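PDB 4QFL: ABC transporter periplasmic peptide-binding protein from Pseudoalteromonas, which binds dipeptides in the periplasm, here Ala-Phe, and probably delivers them to an ABC transporter for uptake. Local coordinates for residues A[52-60]-A[524-532]; A[94-102]-A[111-119]. One frame throughout, in Å; residues are numbered along the deposited sequence.

Contact 1. Residues A[52-60]-A[524-532]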
# COMPACT_ATOMS: atom_id res chain seq x y z
N THR A 52 -7.94 -2.27 -2.82
CA THR A 52 -8.00 -3.04 -4.04
C THR A 52 -7.12 -4.26 -3.97
O THR A 52 -7.54 -5.36 -4.32
CB THR A 52 -7.60 -2.21 -5.25
OG1 THR A 52 -8.52 -1.13 -5.41
CG2 THR A 52 -7.62 -3.06 -6.51
N ILE A 53 -5.88 -4.08 -3.52
CA ILE A 53 -4.92 -5.18 -3.42
C ILE A 53 -5.39 -6.27 -2.46
O ILE A 53 -5.16 -7.46 -2.69
CB ILE A 53 -3.52 -4.67 -3.01
CG1 ILE A 53 -3.00 -3.64 -4.02
CG2 ILE A 53 -2.56 -5.82 -2.88
CD1 ILE A 53 -2.99 -4.15 -5.46
N ASP A 54 -6.04 -5.86 -1.38
CA ASP A 54 -6.53 -6.82 -0.40
C ASP A 54 -7.50 -7.78 -1.06
O ASP A 54 -7.59 -8.94 -0.67
CB ASP A 54 -7.20 -6.12 0.79
CG ASP A 54 -6.20 -5.69 1.86
OD1 ASP A 54 -5.02 -6.08 1.77
OD2 ASP A 54 -6.60 -4.98 2.81
N ILE A 55 -8.22 -7.30 -2.07
CA ILE A 55 -9.18 -8.13 -2.81
C ILE A 55 -8.51 -9.06 -3.82
O ILE A 55 -8.76 -10.26 -3.82
CB ILE A 55 -10.25 -7.28 -3.55
CG1 ILE A 55 -11.04 -6.44 -2.56
CG2 ILE A 55 -11.19 -8.17 -4.36
CD1 ILE A 55 -11.99 -5.46 -3.21
N ILE A 56 -7.63 -8.52 -4.66
CA ILE A 56 -7.20 -9.22 -5.87
C ILE A 56 -5.84 -9.94 -5.83
O ILE A 56 -5.67 -10.97 -6.48
CB ILE A 56 -7.21 -8.28 -7.10
CG1 ILE A 56 -6.15 -7.18 -6.95
CG2 ILE A 56 -8.59 -7.67 -7.30
CD1 ILE A 56 -6.07 -6.22 -8.13
N ALA A 57 -4.88 -9.42 -5.09
CA ALA A 57 -3.48 -9.80 -5.26
C ALA A 57 -3.15 -11.24 -4.88
O ALA A 57 -2.71 -12.03 -5.71
CB ALA A 57 -2.58 -8.84 -4.51
N ASN A 58 -3.36 -11.59 -3.61
CA ASN A 58 -3.04 -12.92 -3.12
C ASN A 58 -4.06 -13.95 -3.54
O ASN A 58 -3.80 -15.14 -3.42
CB ASN A 58 -2.90 -12.94 -1.60
CG ASN A 58 -1.69 -12.20 -1.11
OD1 ASN A 58 -1.79 -11.27 -0.32
ND2 ASN A 58 -0.53 -12.61 -1.59
N GLN A 59 -5.21 -13.49 -4.01
CA GLN A 59 -6.29 -14.41 -4.36
C GLN A 59 -6.22 -14.90 -5.81
O GLN A 59 -6.36 -16.08 -6.07
CB GLN A 59 -7.65 -13.78 -4.07
CG GLN A 59 -8.02 -13.76 -2.58
CD GLN A 59 -7.06 -12.96 -1.73
OE1 GLN A 59 -6.94 -11.74 -1.88
NE2 GLN A 59 -6.37 -13.64 -0.83
N LEU A 60 -5.99 -13.99 -6.74
CA LEU A 60 -6.01 -14.35 -8.15
C LEU A 60 -4.65 -14.66 -8.71
O LEU A 60 -4.54 -15.26 -9.78
CB LEU A 60 -6.63 -13.23 -8.99
CG LEU A 60 -8.09 -12.90 -8.74
CD1 LEU A 60 -8.42 -11.61 -9.44
CD2 LEU A 60 -8.97 -14.03 -9.24
N PHE A 524 3.47 -6.66 7.24
CA PHE A 524 3.52 -5.91 5.98
C PHE A 524 2.68 -6.59 4.90
O PHE A 524 2.29 -7.75 5.05
CB PHE A 524 4.97 -5.72 5.51
CG PHE A 524 5.74 -7.02 5.35
CD1 PHE A 524 5.62 -7.77 4.20
CD2 PHE A 524 6.61 -7.44 6.34
CE1 PHE A 524 6.34 -8.95 4.05
CE2 PHE A 524 7.33 -8.61 6.20
CZ PHE A 524 7.20 -9.36 5.06
N GLY A 525 2.40 -5.87 3.82
CA GLY A 525 1.76 -6.46 2.67
C GLY A 525 0.27 -6.65 2.80
O GLY A 525 -0.31 -6.43 3.86
N ALA A 526 -0.35 -7.06 1.70
CA ALA A 526 -1.80 -7.23 1.64
C ALA A 526 -2.29 -8.47 2.37
O ALA A 526 -1.54 -9.41 2.62
CB ALA A 526 -2.25 -7.26 0.20
N ILE A 527 -3.58 -8.45 2.70
CA ILE A 527 -4.27 -9.59 3.29
C ILE A 527 -4.27 -10.76 2.31
O ILE A 527 -4.29 -10.55 1.10
CB ILE A 527 -5.72 -9.19 3.63
CG1 ILE A 527 -5.80 -8.57 5.03
CG2 ILE A 527 -6.65 -10.38 3.51
CD1 ILE A 527 -6.75 -7.37 5.14
N SER A 528 -4.22 -11.99 2.82
CA SER A 528 -4.34 -13.17 1.96
C SER A 528 -5.36 -14.15 2.48
O SER A 528 -5.37 -14.48 3.67
CB SER A 528 -3.00 -13.88 1.78
OG SER A 528 -3.16 -15.10 1.08
N LEU A 529 -6.23 -14.61 1.58
CA LEU A 529 -7.21 -15.65 1.90
C LEU A 529 -6.84 -16.95 1.21
O LEU A 529 -7.66 -17.85 1.10
CB LEU A 529 -8.61 -15.22 1.47
CG LEU A 529 -9.18 -13.91 2.03
CD1 LEU A 529 -10.59 -13.69 1.51
CD2 LEU A 529 -9.16 -13.88 3.55
N ALA A 530 -5.60 -17.04 0.74
CA ALA A 530 -5.10 -18.22 0.05
C ALA A 530 -5.28 -19.51 0.85
O ALA A 530 -5.53 -20.57 0.28
CB ALA A 530 -3.64 -18.03 -0.33
N ASN A 531 -5.12 -19.42 2.17
CA ASN A 531 -5.23 -20.60 3.03
C ASN A 531 -6.47 -20.61 3.91
O ASN A 531 -6.60 -21.44 4.81
CB ASN A 531 -3.99 -20.76 3.90
CG ASN A 531 -2.77 -21.15 3.11
OD1 ASN A 531 -2.62 -22.31 2.71
ND2 ASN A 531 -1.90 -20.18 2.88
N ALA A 532 -7.38 -19.69 3.65
CA ALA A 532 -8.62 -19.60 4.42
C ALA A 532 -9.48 -20.85 4.26
O ALA A 532 -9.48 -21.50 3.22
CB ALA A 532 -9.41 -18.37 4.01
O HOH W 1 -4.44 -9.68 -1.59
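Asp54 and Ile527 join helix 50-60 to the loop that precedes the C-terminal strand 533-534. The carboxylate atom Asp54 OD1 accepts the backbone N of Ile527 at 2.9 Å, a nearly straight bond (166°) that arrives from above the carboxylate plane. The other oxygen, Asp54 OD2, lies 3.3 Å from the methyl Ile527 CD1, so the isoleucine side chain packs across the acid. Packing is tightest beside this pair: Ile53 CG2, set anti to its own backbone nitrogen by a chi1 of -59°, is pressed to 3.4 Å from Ala526 CB. In this family 5 solute-binding protein the N-terminal part of the helix adjoins the dipeptide site, with the Ile53 side chain about 5 Å from the bound alanine. One helical turn on, a water lies between Ile53 O, Ile527 O (2.8 Å) and Asn58 N, accepting from the last at 3.0 Å. Asn58 CB packs 3.5 Å from Ser528 OG, a hydroxyl already engaged by Ala530 N in an ST turn. The fit is looser at the partly exposed Ala530, whose CB comes no nearer to the helix than 4.2 Å, at Asn58 O. On the buried flank Leu529 packs against Tyr33, Leu242 and Tyr244.

Contact 2. Residues A[94-102]-A[111-119]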
# COMPACT_ATOMS: atom_id res chain seq x y z
N THR A 94 15.05 -18.54 -11.79
CA THR A 94 14.65 -19.84 -12.32
C THR A 94 13.18 -20.01 -12.00
O THR A 94 12.76 -19.72 -10.88
CB THR A 94 15.42 -21.01 -11.68
OG1 THR A 94 16.82 -20.73 -11.67
CG2 THR A 94 15.17 -22.30 -12.44
N LEU A 95 12.40 -20.50 -12.95
CA LEU A 95 10.95 -20.51 -12.81
C LEU A 95 10.35 -21.90 -12.65
O LEU A 95 10.81 -22.86 -13.26
CB LEU A 95 10.28 -19.80 -13.99
CG LEU A 95 10.82 -18.45 -14.43
CD1 LEU A 95 10.09 -18.01 -15.69
CD2 LEU A 95 10.71 -17.40 -13.33
N ARG A 96 9.29 -21.96 -11.86
CA ARG A 96 8.56 -23.20 -11.58
C ARG A 96 7.92 -23.79 -12.83
O ARG A 96 7.34 -23.07 -13.64
CB ARG A 96 7.48 -22.92 -10.53
CG ARG A 96 6.74 -24.14 -10.04
CD ARG A 96 5.91 -23.79 -8.82
NE ARG A 96 6.67 -23.03 -7.83
CZ ARG A 96 7.20 -23.55 -6.73
NH1 ARG A 96 7.05 -24.85 -6.47
NH2 ARG A 96 7.87 -22.78 -5.87
N LYS A 97 8.03 -25.11 -12.98
CA LYS A 97 7.42 -25.81 -14.10
C LYS A 97 6.06 -26.38 -13.69
O LYS A 97 5.85 -26.70 -12.52
CB LYS A 97 8.33 -26.95 -14.59
CG LYS A 97 9.05 -26.72 -15.93
CD LYS A 97 9.75 -28.00 -16.40
CE LYS A 97 10.06 -27.98 -17.88
NZ LYS A 97 8.86 -27.66 -18.70
N GLY A 98 5.15 -26.49 -14.65
CA GLY A 98 3.87 -27.12 -14.39
C GLY A 98 2.82 -26.21 -13.78
O GLY A 98 1.85 -26.69 -13.19
N VAL A 99 2.98 -24.90 -13.93
CA VAL A 99 2.02 -23.97 -13.35
C VAL A 99 1.01 -23.56 -14.40
O VAL A 99 1.38 -23.06 -15.45
CB VAL A 99 2.69 -22.69 -12.83
CG1 VAL A 99 1.63 -21.70 -12.37
CG2 VAL A 99 3.67 -23.03 -11.71
N LYS A 100 -0.27 -23.77 -14.10
CA LYS A 100 -1.33 -23.50 -15.07
C LYS A 100 -2.02 -22.17 -14.81
O LYS A 100 -2.39 -21.86 -13.68
CB LYS A 100 -2.38 -24.61 -15.05
CG LYS A 100 -1.95 -25.90 -15.73
CD LYS A 100 -2.99 -26.96 -15.54
CE LYS A 100 -2.50 -28.31 -16.00
NZ LYS A 100 -3.56 -29.33 -15.81
N PHE A 101 -2.22 -21.40 -15.87
CA PHE A 101 -3.08 -20.24 -15.80
C PHE A 101 -4.54 -20.66 -15.70
O PHE A 101 -4.91 -21.76 -16.12
CB PHE A 101 -2.88 -19.32 -17.00
CG PHE A 101 -1.62 -18.51 -16.92
CD1 PHE A 101 -1.55 -17.41 -16.07
CD2 PHE A 101 -0.51 -18.84 -17.67
CE1 PHE A 101 -0.39 -16.65 -15.98
CE2 PHE A 101 0.64 -18.09 -17.58
CZ PHE A 101 0.70 -17.00 -16.73
N HIS A 102 -5.36 -19.78 -15.13
CA HIS A 102 -6.80 -20.01 -14.97
C HIS A 102 -7.52 -20.33 -16.26
O HIS A 102 -7.26 -19.75 -17.31
CB HIS A 102 -7.48 -18.78 -14.37
CG HIS A 102 -7.02 -18.45 -12.99
ND1 HIS A 102 -7.12 -17.18 -12.46
CD2 HIS A 102 -6.48 -19.22 -12.02
CE1 HIS A 102 -6.65 -17.18 -11.23
NE2 HIS A 102 -6.25 -18.40 -10.94
N ARG A 111 -1.04 -23.41 -23.06
CA ARG A 111 0.28 -23.72 -22.54
C ARG A 111 0.38 -23.31 -21.07
O ARG A 111 -0.46 -22.58 -20.57
CB ARG A 111 1.37 -23.03 -23.36
CG ARG A 111 1.31 -21.52 -23.34
CD ARG A 111 2.68 -20.91 -23.55
NE ARG A 111 2.63 -19.44 -23.54
CZ ARG A 111 2.83 -18.70 -22.45
NH1 ARG A 111 3.11 -19.28 -21.29
NH2 ARG A 111 2.77 -17.38 -22.53
N GLU A 112 1.41 -23.80 -20.39
CA GLU A 112 1.62 -23.44 -19.00
C GLU A 112 2.54 -22.23 -18.86
O GLU A 112 3.20 -21.81 -19.81
CB GLU A 112 2.17 -24.64 -18.22
CG GLU A 112 1.25 -25.85 -18.23
CD GLU A 112 1.71 -26.97 -17.32
OE1 GLU A 112 2.89 -26.96 -16.93
OE2 GLU A 112 0.90 -27.86 -16.99
N PHE A 113 2.57 -21.68 -17.66
CA PHE A 113 3.44 -20.56 -17.31
C PHE A 113 4.91 -20.79 -17.67
O PHE A 113 5.49 -21.85 -17.39
CB PHE A 113 3.29 -20.26 -15.81
CG PHE A 113 4.43 -19.50 -15.25
CD1 PHE A 113 4.66 -18.20 -15.63
CD2 PHE A 113 5.28 -20.09 -14.33
CE1 PHE A 113 5.73 -17.49 -15.12
CE2 PHE A 113 6.35 -19.40 -13.81
CZ PHE A 113 6.57 -18.09 -14.21
N ASN A 114 5.52 -19.80 -18.31
CA ASN A 114 6.94 -19.87 -18.63
C ASN A 114 7.57 -18.49 -18.68
O ASN A 114 6.93 -17.49 -18.32
CB ASN A 114 7.18 -20.62 -19.95
CG ASN A 114 6.58 -19.92 -21.14
OD1 ASN A 114 6.53 -18.69 -21.20
ND2 ASN A 114 6.10 -20.70 -22.11
N ALA A 115 8.83 -18.44 -19.11
CA ALA A 115 9.60 -17.20 -19.17
C ALA A 115 8.91 -16.08 -19.94
O ALA A 115 9.08 -14.91 -19.63
CB ALA A 115 10.98 -17.47 -19.75
N ASP A 116 8.15 -16.44 -20.97
CA ASP A 116 7.46 -15.46 -21.80
C ASP A 116 6.49 -14.59 -21.00
O ASP A 116 6.31 -13.41 -21.30
CB ASP A 116 6.72 -16.16 -22.94
CG ASP A 116 7.66 -16.67 -24.01
OD1 ASP A 116 8.80 -16.16 -24.08
OD2 ASP A 116 7.25 -17.57 -24.78
N ASP A 117 5.86 -15.19 -20.00
CA ASP A 117 4.90 -14.50 -19.14
C ASP A 117 5.59 -13.49 -18.23
O ASP A 117 5.07 -12.41 -17.96
CB ASP A 117 4.14 -15.51 -18.31
CG ASP A 117 3.41 -16.53 -19.16
OD1 ASP A 117 2.57 -16.10 -19.98
OD2 ASP A 117 3.70 -17.74 -19.03
N VAL A 118 6.78 -13.86 -17.77
CA VAL A 118 7.57 -12.98 -16.92
C VAL A 118 8.03 -11.78 -17.72
O VAL A 118 7.88 -10.63 -17.29
CB VAL A 118 8.78 -13.72 -16.34
CG1 VAL A 118 9.66 -12.78 -15.54
CG2 VAL A 118 8.30 -14.88 -15.47
N ILE A 119 8.57 -12.05 -18.91
CA ILE A 119 9.06 -10.99 -19.76
C ILE A 119 7.92 -10.06 -20.15
O ILE A 119 8.08 -8.84 -20.15
CB ILE A 119 9.80 -11.53 -20.99
CG1 ILE A 119 10.95 -12.44 -20.51
CG2 ILE A 119 10.36 -10.40 -21.80
CD1 ILE A 119 11.47 -13.40 -21.56
O HOH W 2 4.94 -23.75 -15.35
O HOH W 3 5.52 -25.88 -17.22
O HOH W 4 -1.65 -23.27 -18.07
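A capping box formed by Asn114 and Asp117 starts helix 115-126, and just ahead of it Phe113 pairs with the chain leaving strand 90-95, the second strand of a four-stranded antiparallel sheet. Phe113 N donates to Val99 O at 2.9 Å, and a water accepting from Val99 N and donating to Phe113 O links the same two backbones again. With CG anti to the backbone nitrogen (chi1 160°), the Phe113 ring lies alongside Val99 and reaches Leu95, whose CD1 is 3.8 Å from Phe113 CZ. That same leucine methyl reaches the first turn of the helix, 3.6 Å from Val118 CG2, while Val118 also packs on Val163 and Phe165 of the sheet. On the more open flank, the extended Glu112 chain crosses that of Lys100, their charged ends not in contact. Asp117 ties the helix start together: Arg111 grips it end-on, NH1 to OD2 and NH2 to OD1, while OD2 also takes the backbone N of Asn114 and OD1 that of Lys188. With an alanine in place of this acid, the Arg111 guanidinium is likely to lose the carboxylate it grips and Asn114 N its capping acceptor. The acid also comes up against Phe101 from the opposite direction, its carboxylate plane turned 70° from the ring, and Asp117 OD2 meets the ring edge in plane, 3.4 Å from Phe101 CE2.

Both contacts are partly buried, but contact 1 lies deeper. It joins segments more than 460 residues apart, its centre about 12 Å from that of the chain and its Ile53 end near the bound dipeptide, and none of its touching residues is exposed. Contact 2, nested inside the loop that contact 1 closes, lies about 27 Å out and includes exposed Gly98 and Lys100. Contact 1 sets most of a short helix against a loop; contact 2 joins a strand end and its following loop to the run-in and first turn of another helix, with the larger apolar part. An aspartate accepts a backbone N-H in each, across the segments in contact 1, within 111-119 in contact 2. The two meet where Leu60 O lies 3.2 Å from His102 CE1.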